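Local coordinates for putative exported protein (Aeromonas hydrophila subsp. hydrophila, PDB 4PJ2), which probably inhibits invertebrate-type (i-type) lysozymes in the bacterial periplasm and carries a bound magnesium ion, at residues 35-40 with 47-52; 11-16 with 97-102; 61-66 with 78-83; 4-9 with 16-21; 90-95 with 107-112. All coordinates share one frame; numbering follows the deposited sequence.

Contact 1 (35-40 with 47-52); sequences RLYSGA and DQFIDG
Strands 35-37 and 49-52 run antiparallel, their axes 159° apart in direction, and R35 pairs with G52, L36 with D51 and Y37 with F49. The shift in register between the last two pairs is a classic beta bulge: I50 and D51 both face L36. The carbonyl O of L36 accepts from I50 N at 2.8 Å and more weakly from D51 N, while L36 N gives an almost straight bond to D51 O. Past the strand, S38 N reaches Q48 O at 2.9 Å. This is the loop end of the 30-37/49-57 hairpin, at the edge of a four-stranded antiparallel sheet. On the face of Y37 and F49, the edge of the F49 ring is directed at the face of the Y37 ring, centroids 5.8 Å apart and planes at 71°, an edge-to-face pair. R35 CG lies 4.2 Å from F49 CE1 at the edge of the same ring, while its guanidinium goes on to a salt bridge with D33. In the Q48 conformer described, S38 OG donates to Q48 OE1 at 2.7 Å and accepts from A40 N, closing an ST turn; chi1 of 77° sets the hydroxyl between backbone N and carbonyl carbon, where it can serve both. I50 CD1 packs against the S38 backbone, 3.5 Å from S38 N. One water accepts from both G39 N and Q48 N.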
# COMPACT_ATOMS: atom_id res chain seq x y z
N ARG A 35 4.72 5.17 -18.48
CA ARG A 35 5.40 5.62 -19.71
C ARG A 35 4.61 5.12 -20.90
O ARG A 35 4.25 3.95 -20.95
CB ARG A 35 6.84 5.12 -19.77
CG ARG A 35 7.78 5.81 -18.78
CD ARG A 35 9.12 5.14 -18.75
NE ARG A 35 10.29 5.98 -18.55
CZ ARG A 35 10.92 6.22 -17.41
NH1 ARG A 35 10.42 5.84 -16.24
NH2 ARG A 35 12.04 6.92 -17.44
N LEU A 36 4.34 6.02 -21.84
CA LEU A 36 3.57 5.74 -23.03
C LEU A 36 4.47 5.78 -24.25
O LEU A 36 5.26 6.73 -24.41
CB LEU A 36 2.48 6.79 -23.18
CG LEU A 36 1.51 6.65 -24.33
CD1 LEU A 36 0.69 5.38 -24.20
CD2 LEU A 36 0.62 7.86 -24.41
N TYR A 37 4.32 4.77 -25.08
CA TYR A 37 5.09 4.58 -26.32
C TYR A 37 4.12 4.43 -27.48
O TYR A 37 2.99 3.95 -27.31
CB TYR A 37 5.95 3.32 -26.22
CG TYR A 37 6.91 3.33 -25.05
CD1 TYR A 37 8.25 3.69 -25.22
CD2 TYR A 37 6.46 3.01 -23.76
CE1 TYR A 37 9.10 3.72 -24.15
CE2 TYR A 37 7.32 3.05 -22.70
CZ TYR A 37 8.64 3.40 -22.89
OH TYR A 37 9.46 3.43 -21.79
N SER A 38 4.53 4.78 -28.69
CA SER A 38 3.63 4.69 -29.83
C SER A 38 3.31 3.26 -30.20
O SER A 38 2.23 3.01 -30.72
CB SER A 38 4.22 5.39 -31.05
OG SER A 38 5.21 4.56 -31.62
N GLY A 39 4.22 2.32 -29.95
CA GLY A 39 4.03 0.94 -30.39
C GLY A 39 4.06 0.79 -31.90
O GLY A 39 3.59 -0.22 -32.43
N ALA A 40 4.61 1.77 -32.61
CA ALA A 40 4.52 1.78 -34.08
C ALA A 40 5.16 0.56 -34.71
O ALA A 40 4.65 0.05 -35.70
CB ALA A 40 5.13 3.05 -34.62
N ASP A 47 10.36 1.36 -28.58
CA ASP A 47 11.35 2.18 -29.28
C ASP A 47 10.92 3.61 -29.50
O ASP A 47 11.77 4.42 -29.84
CB ASP A 47 11.68 1.58 -30.65
CG ASP A 47 12.72 0.49 -30.58
OD1 ASP A 47 13.01 -0.02 -29.48
OD2 ASP A 47 13.28 0.16 -31.65
N GLN A 48 9.64 3.96 -29.32
CA GLN A 48 9.17 5.30 -29.63
C GLN A 48 8.42 5.91 -28.45
O GLN A 48 7.18 5.91 -28.38
CB GLN A 48 8.32 5.26 -30.88
CG GLN A 48 8.10 6.59 -31.53
CD GLN A 48 7.73 6.46 -32.99
OE1 GLN A 48 6.62 6.05 -33.32
NE2 GLN A 48 8.65 6.83 -33.88
N PHE A 49 9.18 6.42 -27.51
CA PHE A 49 8.64 7.05 -26.34
C PHE A 49 7.85 8.29 -26.69
O PHE A 49 8.28 9.09 -27.50
CB PHE A 49 9.80 7.41 -25.39
CG PHE A 49 9.38 8.20 -24.19
CD1 PHE A 49 8.73 7.61 -23.13
CD2 PHE A 49 9.63 9.56 -24.14
CE1 PHE A 49 8.35 8.36 -22.05
CE2 PHE A 49 9.27 10.31 -23.04
CZ PHE A 49 8.62 9.69 -22.00
N ILE A 50 6.71 8.46 -26.02
CA ILE A 50 5.87 9.64 -26.19
C ILE A 50 5.87 10.55 -24.95
O ILE A 50 6.15 11.74 -25.04
CB ILE A 50 4.41 9.24 -26.54
CG1 ILE A 50 4.37 8.50 -27.88
CG2 ILE A 50 3.50 10.46 -26.56
CD1 ILE A 50 3.03 7.88 -28.22
N ASP A 51 5.52 9.99 -23.80
CA ASP A 51 5.40 10.79 -22.57
C ASP A 51 5.41 9.87 -21.36
O ASP A 51 5.19 8.67 -21.47
CB ASP A 51 4.12 11.63 -22.60
CG ASP A 51 4.09 12.72 -21.55
OD1 ASP A 51 5.15 13.13 -21.03
OD2 ASP A 51 2.98 13.17 -21.23
N GLY A 52 5.68 10.44 -20.20
CA GLY A 52 5.64 9.69 -18.97
C GLY A 52 5.30 10.58 -17.81
O GLY A 52 5.49 11.80 -17.89
O HOH W 1 7.14 2.37 -29.46

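Contact 2 (11-16 with 97-102); sequences LPSGQV and LNPQEG
L11 meets L97 through methyl groups, CD2 to CD2 at 4.2 Å, the two side chains crossing at about a right angle. L11 also opens the type I beta turn that runs to G14 and links strands 6-10 and 16-21; G14 N returns to L11 O to close it. S13 lays its CB against the ring of P99, 4.0 Å from CD, and turns its OG back to accept from Q15 N, an ST turn. S13 OG is 2.6 Å from a water that also lies within bonding distance of Q15 OE1 and L97 O, and need not donate to both at once. Q15 is the main bridge. With CG beside the backbone N (chi1 -64°) and the chain extended beyond it, the amide is carried to the backbone of N98 and P99: Q15 OE1 approaches N98 C at 3.2 Å, and Q15 NE2 lies 3.4 Å from P99 CA. A second water accepts from Q15 NE2 and donates to N98 O at 3.0 Å. N98 OD1 accepts from E101 N at 2.8 Å, an Asx motif that shapes the turn between strands 90-98 and 102-112, while its side chain also touches the magnesium ligand Q74. The two hairpin turns, from different sheets, thus meet at their ends. The Q15 amide lies against the N98-P99 backbone, its two ends linked to N98 O and L97 O largely through water, which implies that packing and solvent, rather than strand pairing, join the turns.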
# COMPACT_ATOMS: atom_id res chain seq x y z
N LEU A 11 -2.23 -1.31 -25.63
CA LEU A 11 -3.56 -0.74 -25.66
C LEU A 11 -4.24 -1.12 -26.98
O LEU A 11 -3.58 -1.43 -27.97
CB LEU A 11 -3.50 0.78 -25.57
CG LEU A 11 -3.30 1.57 -24.27
CD1 LEU A 11 -3.47 0.70 -23.04
CD2 LEU A 11 -2.02 2.32 -24.25
N PRO A 12 -5.59 -1.08 -27.00
CA PRO A 12 -6.29 -1.42 -28.25
C PRO A 12 -5.87 -0.53 -29.43
O PRO A 12 -5.91 -0.97 -30.58
CB PRO A 12 -7.77 -1.22 -27.90
CG PRO A 12 -7.84 -1.40 -26.47
CD PRO A 12 -6.54 -0.91 -25.89
N SER A 13 -5.44 0.69 -29.15
CA SER A 13 -4.98 1.60 -30.19
C SER A 13 -3.66 1.16 -30.84
O SER A 13 -3.28 1.68 -31.90
CB SER A 13 -4.74 2.98 -29.58
OG SER A 13 -3.65 2.88 -28.68
N GLY A 14 -2.95 0.24 -30.20
CA GLY A 14 -1.60 -0.11 -30.61
C GLY A 14 -0.50 0.56 -29.80
O GLY A 14 0.64 0.11 -29.85
N GLN A 15 -0.83 1.62 -29.07
CA GLN A 15 0.14 2.21 -28.16
C GLN A 15 0.49 1.23 -27.08
O GLN A 15 -0.27 0.27 -26.81
CB GLN A 15 -0.39 3.49 -27.53
CG GLN A 15 -0.64 4.60 -28.49
CD GLN A 15 -0.95 5.91 -27.78
OE1 GLN A 15 -1.76 5.97 -26.85
NE2 GLN A 15 -0.29 6.96 -28.20
N VAL A 16 1.61 1.47 -26.43
CA VAL A 16 2.11 0.57 -25.41
C VAL A 16 2.42 1.39 -24.17
O VAL A 16 2.95 2.50 -24.26
CB VAL A 16 3.36 -0.16 -25.90
CG1 VAL A 16 4.01 -0.98 -24.79
CG2 VAL A 16 3.01 -1.02 -27.10
N LEU A 97 -5.00 7.82 -22.15
CA LEU A 97 -3.88 7.54 -23.06
C LEU A 97 -4.39 7.18 -24.47
O LEU A 97 -5.08 6.16 -24.68
CB LEU A 97 -3.00 6.41 -22.56
CG LEU A 97 -3.38 5.65 -21.30
CD1 LEU A 97 -4.61 4.80 -21.51
CD2 LEU A 97 -2.24 4.78 -20.91
N ASN A 98 -4.03 7.99 -25.45
CA ASN A 98 -4.42 7.73 -26.83
C ASN A 98 -3.49 8.44 -27.81
O ASN A 98 -2.70 9.32 -27.42
CB ASN A 98 -5.89 8.14 -27.06
CG ASN A 98 -6.15 9.57 -26.69
OD1 ASN A 98 -5.66 10.49 -27.35
ND2 ASN A 98 -6.93 9.78 -25.63
N PRO A 99 -3.54 8.07 -29.09
CA PRO A 99 -2.63 8.68 -30.05
C PRO A 99 -2.84 10.19 -30.22
O PRO A 99 -1.88 10.92 -30.45
CB PRO A 99 -2.96 7.95 -31.36
CG PRO A 99 -3.54 6.66 -30.94
CD PRO A 99 -4.29 6.94 -29.67
N GLN A 100 -4.08 10.66 -30.09
CA GLN A 100 -4.41 12.05 -30.38
C GLN A 100 -3.91 13.01 -29.30
O GLN A 100 -3.39 14.09 -29.61
CB GLN A 100 -5.94 12.22 -30.55
CG GLN A 100 -6.54 11.48 -31.74
CD GLN A 100 -6.53 9.96 -31.58
OE1 GLN A 100 -6.65 9.43 -30.47
NE2 GLN A 100 -6.37 9.26 -32.70
N GLU A 101 -4.05 12.61 -28.04
CA GLU A 101 -3.86 13.51 -26.93
C GLU A 101 -2.66 13.12 -26.08
O GLU A 101 -2.09 13.96 -25.36
CB GLU A 101 -5.10 13.50 -26.04
CG GLU A 101 -6.42 13.63 -26.79
CD GLU A 101 -6.76 15.05 -27.18
OE1 GLU A 101 -5.84 15.90 -27.17
OE2 GLU A 101 -7.94 15.32 -27.49
N GLY A 102 -2.27 11.85 -26.14
CA GLY A 102 -1.18 11.37 -25.31
C GLY A 102 -1.64 10.86 -23.96
O GLY A 102 -2.72 10.28 -23.86
O HOH W 2 -3.82 4.29 -26.49
O HOH W 3 0.02 10.14 -28.25

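Contact 3 (61-66 with 78-83); sequences IKELKL and IVVVES
Four backbone hydrogen bonds join I61-L66 to I78-S83. K65 and I78 exchange two, K65 N to I78 O at 2.9 Å and I78 N to K65 O at 2.8 Å; V80 N donates to E63 O, and K62 N to V80 O at 2.8 Å. K62 and E63 both face V80, a classic beta bulge that shifts the register between the I61-V81 and E63-V80 pairs. Apolar contacts line the face carrying I61, L64, V79 and V81. L64 lies alongside V79 with CD2 3.9 Å from CG2, and I61 crosses V79 obliquely, CD1 4.1 Å from CG1. This face turns toward the other sheet and the residues leading into it: I61 meets F5, L64 meets K7 and L9. On the reverse face, E63 and V80 point the same way, E63 CG resting 3.9 Å from V80 CB; chi1 of 73° wedges that CG between backbone N and carbonyl carbon. K65 and I78 pack CB to CB, and helix 118-123 covers both through I119. Charge adds a bridge along one strand: K65 NZ to E63 OE2 is long, at 3.3 Å, and weak as a hydrogen bond. In the conformer described, E82 OE1 bonds to a polar side chain of the chain of another protein. Together these strands form an antiparallel hairpin bordering the second four-stranded sheet; their loop supplies the magnesium ligands D68, N70, D72 and Q74, and E76, starting strand 76-82, completes the site.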
# COMPACT_ATOMS: atom_id res chain seq x y z
N ILE A 61 2.10 -1.55 -5.82
CA ILE A 61 1.17 -1.72 -6.92
C ILE A 61 0.63 -3.13 -6.87
O ILE A 61 1.39 -4.10 -6.80
CB ILE A 61 1.85 -1.47 -8.25
CG1 ILE A 61 2.30 -0.00 -8.34
CG2 ILE A 61 0.91 -1.82 -9.39
CD1 ILE A 61 2.97 0.37 -9.65
N LYS A 62 -0.69 -3.23 -6.89
CA LYS A 62 -1.39 -4.49 -6.75
C LYS A 62 -1.82 -5.02 -8.11
O LYS A 62 -1.73 -6.22 -8.36
CB LYS A 62 -2.61 -4.27 -5.86
CG LYS A 62 -3.43 -5.54 -5.61
CD LYS A 62 -4.81 -5.23 -5.03
CE LYS A 62 -5.72 -6.46 -5.03
NZ LYS A 62 -7.14 -6.09 -4.89
N GLU A 63 -2.30 -4.14 -8.98
CA GLU A 63 -2.78 -4.57 -10.29
C GLU A 63 -2.97 -3.37 -11.22
O GLU A 63 -3.11 -2.23 -10.77
CB GLU A 63 -4.09 -5.35 -10.17
CG GLU A 63 -5.28 -4.51 -9.83
CD GLU A 63 -6.57 -5.32 -9.79
OE1 GLU A 63 -7.36 -5.11 -8.84
OE2 GLU A 63 -6.81 -6.15 -10.70
N LEU A 64 -2.97 -3.66 -12.51
CA LEU A 64 -3.27 -2.68 -13.55
C LEU A 64 -4.57 -3.13 -14.20
O LEU A 64 -4.77 -4.32 -14.45
CB LEU A 64 -2.19 -2.67 -14.63
CG LEU A 64 -0.77 -2.47 -14.12
CD1 LEU A 64 0.18 -2.43 -15.31
CD2 LEU A 64 -0.62 -1.20 -13.28
N LYS A 65 -5.44 -2.17 -14.48
CA LYS A 65 -6.68 -2.45 -15.20
C LYS A 65 -6.79 -1.53 -16.41
O LYS A 65 -6.34 -0.38 -16.38
CB LYS A 65 -7.90 -2.23 -14.30
CG LYS A 65 -7.92 -3.04 -13.03
CD LYS A 65 -9.12 -2.64 -12.18
CE LYS A 65 -9.24 -3.47 -10.92
NZ LYS A 65 -9.78 -4.84 -11.19
N LEU A 66 -7.40 -2.06 -17.47
CA LEU A 66 -7.71 -1.29 -18.67
C LEU A 66 -9.21 -1.31 -18.85
O LEU A 66 -9.80 -2.35 -19.18
CB LEU A 66 -7.05 -1.89 -19.91
CG LEU A 66 -5.53 -1.78 -19.99
CD1 LEU A 66 -5.02 -2.50 -21.23
CD2 LEU A 66 -5.13 -0.31 -20.01
N ILE A 78 -5.84 2.13 -15.18
CA ILE A 78 -6.03 2.29 -13.74
C ILE A 78 -4.92 1.54 -13.03
O ILE A 78 -4.71 0.36 -13.26
CB ILE A 78 -7.41 1.79 -13.25
CG1 ILE A 78 -8.51 2.53 -14.01
CG2 ILE A 78 -7.52 2.02 -11.73
CD1 ILE A 78 -9.10 1.78 -15.19
N VAL A 79 -4.17 2.26 -12.20
CA VAL A 79 -3.11 1.66 -11.40
C VAL A 79 -3.61 1.58 -9.96
O VAL A 79 -3.92 2.61 -9.36
CB VAL A 79 -1.80 2.47 -11.46
CG1 VAL A 79 -0.71 1.81 -10.62
CG2 VAL A 79 -1.32 2.62 -12.90
N VAL A 80 -3.72 0.36 -9.44
CA VAL A 80 -4.26 0.12 -8.10
C VAL A 80 -3.12 -0.17 -7.15
O VAL A 80 -2.27 -0.99 -7.44
CB VAL A 80 -5.25 -1.06 -8.08
CG1 VAL A 80 -5.83 -1.21 -6.68
CG2 VAL A 80 -6.35 -0.86 -9.11
N VAL A 81 -3.13 0.50 -6.01
CA VAL A 81 -2.06 0.40 -5.02
C VAL A 81 -2.65 -0.01 -3.67
O VAL A 81 -3.68 0.52 -3.27
CB VAL A 81 -1.34 1.76 -4.87
CG1 VAL A 81 -0.28 1.74 -3.77
CG2 VAL A 81 -0.69 2.13 -6.20
N GLU A 82 -1.98 -0.94 -3.00
CA GLU A 82 -2.42 -1.49 -1.72
C GLU A 82 -1.50 -1.00 -0.60
O GLU A 82 -0.30 -1.22 -0.66
CB GLU A 82 -2.38 -3.03 -1.80
CG GLU A 82 -2.51 -3.80 -0.47
CD GLU A 82 -2.41 -5.31 -0.65
OE1 GLU A 82 -1.27 -5.84 -0.71
OE2 GLU A 82 -3.46 -5.97 -0.74
N SER A 83 -2.07 -0.39 0.43
CA SER A 83 -1.31 0.07 1.59
C SER A 83 -0.58 -1.07 2.25
O SER A 83 -1.13 -2.19 2.35
CB SER A 83 -2.22 0.71 2.63
OG SER A 83 -1.46 1.01 3.78

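Contact 4 (4-9 with 16-21); sequences GFFKQL and VVTVSE
This antiparallel beta hairpin, strands 6-10 and 16-21, forms one border of the first four-stranded sheet, with strand 16-21 lying between 6-10 and 30-37. Strands 6-9 and 16-21 run at 168° without a bulge. Two reciprocal pairs of hydrogen bonds hold them: K7 with V19, and L9 N to V17 O with V17 N to L9 O, both 2.9 Å. E21 N donates to F5 O near the N-terminal end of segment 4-9, where a water also donates to F5 O and E21 O. On the face turned to the second sheet, L9 CB touches V17 CG1 at 3.9 Å in the V17 conformer described, and the edge of the F5 ring comes near V19 O, its CE2 packing 4.2 Å from V19 CG1. I61 and L64 of strand 60-67 pack against this surface. The E21 carboxylate group lies against F5, CD 3.7 Å from F5 CB; its OE1 takes a long, weak bond from F5 N, while OE2 is held by I61 N of the facing sheet. On the opposite face, with F6, T18 and S20, Q8 crosses V16 obliquely, CG to CG1 at 3.7 Å. F6 has CG anti to its backbone N (chi1 174°), which leans the ring across the neighbouring strand, CE1 3.7 Å from T18 CB. S20 OG then lies in the plane of that ring at its edge, 3.2 Å from F6 CD1.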
# COMPACT_ATOMS: atom_id res chain seq x y z
N GLY A 4 11.18 -4.91 -7.90
CA GLY A 4 10.31 -3.78 -8.17
C GLY A 4 9.34 -4.04 -9.31
O GLY A 4 9.71 -4.60 -10.34
N PHE A 5 8.09 -3.63 -9.13
CA PHE A 5 7.04 -3.87 -10.10
C PHE A 5 7.39 -3.30 -11.46
O PHE A 5 7.83 -2.17 -11.55
CB PHE A 5 5.76 -3.22 -9.59
CG PHE A 5 4.56 -3.48 -10.44
CD1 PHE A 5 3.67 -4.48 -10.11
CD2 PHE A 5 4.32 -2.71 -11.57
CE1 PHE A 5 2.57 -4.72 -10.89
CE2 PHE A 5 3.22 -2.95 -12.35
CZ PHE A 5 2.34 -3.95 -12.01
N PHE A 6 7.21 -4.10 -12.51
CA PHE A 6 7.27 -3.64 -13.89
C PHE A 6 6.27 -4.42 -14.73
O PHE A 6 6.24 -5.65 -14.66
CB PHE A 6 8.67 -3.82 -14.48
CG PHE A 6 8.75 -3.49 -15.95
CD1 PHE A 6 8.86 -2.18 -16.38
CD2 PHE A 6 8.70 -4.50 -16.89
CE1 PHE A 6 8.92 -1.89 -17.73
CE2 PHE A 6 8.75 -4.21 -18.23
CZ PHE A 6 8.87 -2.91 -18.64
N LYS A 7 5.45 -3.72 -15.50
CA LYS A 7 4.54 -4.39 -16.42
C LYS A 7 4.35 -3.56 -17.67
O LYS A 7 4.27 -2.35 -17.60
CB LYS A 7 3.18 -4.62 -15.77
CG LYS A 7 2.23 -5.52 -16.56
CD LYS A 7 1.09 -6.05 -15.67
CE LYS A 7 0.08 -6.87 -16.45
NZ LYS A 7 0.65 -8.14 -16.95
N GLN A 8 4.27 -4.26 -18.79
CA GLN A 8 4.05 -3.66 -20.08
C GLN A 8 2.71 -4.15 -20.64
O GLN A 8 2.43 -5.35 -20.56
CB GLN A 8 5.18 -4.09 -21.01
CG GLN A 8 5.07 -3.54 -22.40
CD GLN A 8 6.18 -4.05 -23.29
OE1 GLN A 8 7.34 -4.06 -22.88
NE2 GLN A 8 5.84 -4.50 -24.50
N LEU A 9 1.92 -3.23 -21.18
CA LEU A 9 0.60 -3.54 -21.76
C LEU A 9 0.46 -2.88 -23.12
O LEU A 9 0.85 -1.74 -23.30
CB LEU A 9 -0.53 -3.00 -20.88
CG LEU A 9 -0.71 -3.63 -19.50
CD1 LEU A 9 -1.76 -2.85 -18.70
CD2 LEU A 9 -1.10 -5.08 -19.63
N VAL A 16 1.61 1.47 -26.43
CA VAL A 16 2.11 0.57 -25.41
C VAL A 16 2.42 1.39 -24.17
O VAL A 16 2.95 2.50 -24.26
CB VAL A 16 3.36 -0.16 -25.90
CG1 VAL A 16 4.01 -0.98 -24.79
CG2 VAL A 16 3.01 -1.02 -27.10
N VAL A 17 2.10 0.84 -23.01
CA VAL A 17 2.37 1.52 -21.75
C VAL A 17 3.19 0.60 -20.85
O VAL A 17 2.99 -0.61 -20.84
CB VAL A 17 1.03 2.01 -21.09
CG1 VAL A 17 0.18 0.86 -20.58
CG2 VAL A 17 1.28 2.95 -19.97
N THR A 18 4.11 1.17 -20.10
CA THR A 18 4.76 0.46 -19.02
C THR A 18 4.50 1.18 -17.70
O THR A 18 4.30 2.39 -17.67
CB THR A 18 6.27 0.30 -19.22
OG1 THR A 18 6.88 1.58 -19.12
CG2 THR A 18 6.59 -0.34 -20.55
N VAL A 19 4.49 0.40 -16.64
CA VAL A 19 4.28 0.91 -15.29
C VAL A 19 5.35 0.30 -14.41
O VAL A 19 5.51 -0.92 -14.41
CB VAL A 19 2.88 0.57 -14.75
CG1 VAL A 19 2.71 1.14 -13.34
CG2 VAL A 19 1.82 1.12 -15.69
N SER A 20 6.05 1.14 -13.67
CA SER A 20 7.18 0.72 -12.84
C SER A 20 7.16 1.40 -11.50
O SER A 20 6.88 2.58 -11.41
CB SER A 20 8.50 1.18 -13.48
OG SER A 20 8.75 0.55 -14.70
N GLU A 21 7.52 0.68 -10.44
CA GLU A 21 7.82 1.33 -9.16
C GLU A 21 9.20 1.97 -9.21
O GLU A 21 10.08 1.52 -9.93
CB GLU A 21 7.73 0.31 -8.02
CG GLU A 21 6.27 -0.01 -7.68
CD GLU A 21 6.09 -1.09 -6.64
OE1 GLU A 21 7.06 -1.80 -6.35
OE2 GLU A 21 4.96 -1.25 -6.11
O HOH W 4 10.41 -1.31 -10.50

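Contact 5 (90-95 with 107-112); sequences LSADAF and NHVEGL
H108 and D93 make the closest side-chain approach here: H108 ND1 donates to D93 OD1 at 2.6 Å. The two groups lie side by side, ring and carboxylate planes 25° apart; OD1 is met on its syn side but 35° out of the carboxylate plane. D93 OD2 bonds to Y32 OH and a water donates to OD1, so both carboxylate oxygens have partners. The packed apolar part is on the reverse face, where A92 CB meets V109 CG2 and L90 CB meets L112 CB, each at 4.1 Å, against V118, A121 and L122 of helix 118-123. Strands 90-98 and 102-112 form an antiparallel hairpin of the second sheet, 102-112 being its outer strand. A92 N to V109 O and V109 N to A92 O are both 2.9 Å, and L90 pairs likewise with L112; G111 and L112 both face L90, a G1 bulge with G111 at positive phi. A94 N reaches N107 O at 2.9 Å, the return bond being weak. Toward solvent the contact thins to the outer edge of the imidazole and E110, whose OE2 makes a long, weak ion pair with a basic side chain of the chain of another protein. H108 NE2 donates to E110 OE1 on its anti lone pair, 2.8 Å and close to the ring plane. With both nitrogens donating to carboxylates, the ring is fixed in rotation and would probably tend to be protonated.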
# COMPACT_ATOMS: atom_id res chain seq x y z
N LEU A 90 -6.92 0.54 -0.28
CA LEU A 90 -6.63 0.70 -1.70
C LEU A 90 -6.69 2.16 -2.11
O LEU A 90 -7.50 2.96 -1.67
CB LEU A 90 -7.64 -0.10 -2.55
CG LEU A 90 -7.62 -1.61 -2.33
CD1 LEU A 90 -8.69 -2.28 -3.20
CD2 LEU A 90 -6.27 -2.24 -2.61
N SER A 91 -5.78 2.48 -3.03
CA SER A 91 -5.79 3.75 -3.72
C SER A 91 -5.61 3.45 -5.19
O SER A 91 -5.23 2.34 -5.56
CB SER A 91 -4.70 4.69 -3.17
OG SER A 91 -3.42 4.07 -3.23
N ALA A 92 -5.95 4.40 -6.03
CA ALA A 92 -5.80 4.17 -7.45
C ALA A 92 -5.76 5.48 -8.18
O ALA A 92 -6.39 6.45 -7.77
CB ALA A 92 -6.94 3.32 -7.99
N ASP A 93 -5.01 5.48 -9.27
CA ASP A 93 -4.98 6.59 -10.22
C ASP A 93 -5.45 6.09 -11.57
O ASP A 93 -5.09 5.00 -11.98
CB ASP A 93 -3.56 7.14 -10.34
CG ASP A 93 -3.04 7.64 -9.02
OD1 ASP A 93 -3.61 8.62 -8.50
OD2 ASP A 93 -2.10 7.02 -8.50
N ALA A 94 -6.25 6.90 -12.24
CA ALA A 94 -6.68 6.61 -13.60
C ALA A 94 -6.01 7.59 -14.57
O ALA A 94 -5.86 8.77 -14.25
CB ALA A 94 -8.20 6.70 -13.73
N PHE A 95 -5.66 7.08 -15.74
CA PHE A 95 -4.99 7.85 -16.79
C PHE A 95 -5.70 7.68 -18.12
O PHE A 95 -6.10 6.58 -18.48
CB PHE A 95 -3.54 7.39 -17.00
CG PHE A 95 -2.68 7.46 -15.78
CD1 PHE A 95 -1.78 8.50 -15.61
CD2 PHE A 95 -2.75 6.48 -14.83
CE1 PHE A 95 -0.99 8.55 -14.49
CE2 PHE A 95 -1.97 6.53 -13.68
CZ PHE A 95 -1.09 7.56 -13.52
N ASN A 107 -8.18 10.71 -12.76
CA ASN A 107 -8.78 10.75 -11.41
C ASN A 107 -7.90 10.01 -10.38
O ASN A 107 -6.99 9.30 -10.77
CB ASN A 107 -10.18 10.15 -11.47
CG ASN A 107 -11.06 10.53 -10.28
OD1 ASN A 107 -10.72 11.38 -9.46
ND2 ASN A 107 -12.22 9.90 -10.22
N HIS A 108 -8.17 10.21 -9.08
CA HIS A 108 -7.49 9.54 -7.97
C HIS A 108 -8.49 9.20 -6.86
O HIS A 108 -9.35 10.01 -6.56
CB HIS A 108 -6.37 10.44 -7.41
CG HIS A 108 -5.72 9.94 -6.16
ND1 HIS A 108 -4.68 9.04 -6.16
CD2 HIS A 108 -5.94 10.25 -4.86
CE1 HIS A 108 -4.30 8.81 -4.92
NE2 HIS A 108 -5.05 9.53 -4.11
N VAL A 109 -8.35 8.03 -6.25
CA VAL A 109 -9.11 7.67 -5.05
C VAL A 109 -8.15 7.04 -4.06
O VAL A 109 -7.10 6.53 -4.45
CB VAL A 109 -10.27 6.70 -5.35
CG1 VAL A 109 -11.30 7.38 -6.25
CG2 VAL A 109 -9.77 5.40 -5.97
N GLU A 110 -8.48 7.08 -2.78
CA GLU A 110 -7.62 6.49 -1.76
C GLU A 110 -8.42 6.21 -0.50
O GLU A 110 -9.55 6.70 -0.33
CB GLU A 110 -6.43 7.40 -1.43
CG GLU A 110 -6.79 8.74 -0.88
CD GLU A 110 -5.55 9.48 -0.46
OE1 GLU A 110 -4.83 9.96 -1.36
OE2 GLU A 110 -5.27 9.56 0.75
N GLY A 111 -7.85 5.37 0.35
CA GLY A 111 -8.46 5.04 1.63
C GLY A 111 -9.63 4.09 1.51
O GLY A 111 -10.47 4.03 2.42
N LEU A 112 -9.70 3.34 0.42
CA LEU A 112 -10.80 2.40 0.19
C LEU A 112 -10.55 1.12 0.94
O LEU A 112 -9.44 0.69 1.13
CB LEU A 112 -10.86 2.04 -1.30
CG LEU A 112 -11.62 2.94 -2.26
CD1 LEU A 112 -11.33 4.38 -2.09
CD2 LEU A 112 -11.32 2.53 -3.68
O HOH W 5 -4.05 10.87 -10.04

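In the fold
Contacts 1 and 4 share the first sheet, where strands 16-21 and 30-37 are neighbours joined by backbone bonds such as Y37 N to V16 O; contacts 3 and 5 are likewise adjacent in the second, through V79 and V81 with D93 and S91. All four are paired through the backbone and differ in side chains: contact 1, at the surface, has aromatic and hydroxyl-amide chemistry, whereas the partly buried 3, 4 and 5 rely more on aliphatic packing, the His-carboxylate bond of contact 5 being the polar exception. Contacts 3 and 4 touch where the sheets face each other. Contact 2, partly buried, joins the sheets at their turns, partly through water, and shares strand 90-98 with contact 5.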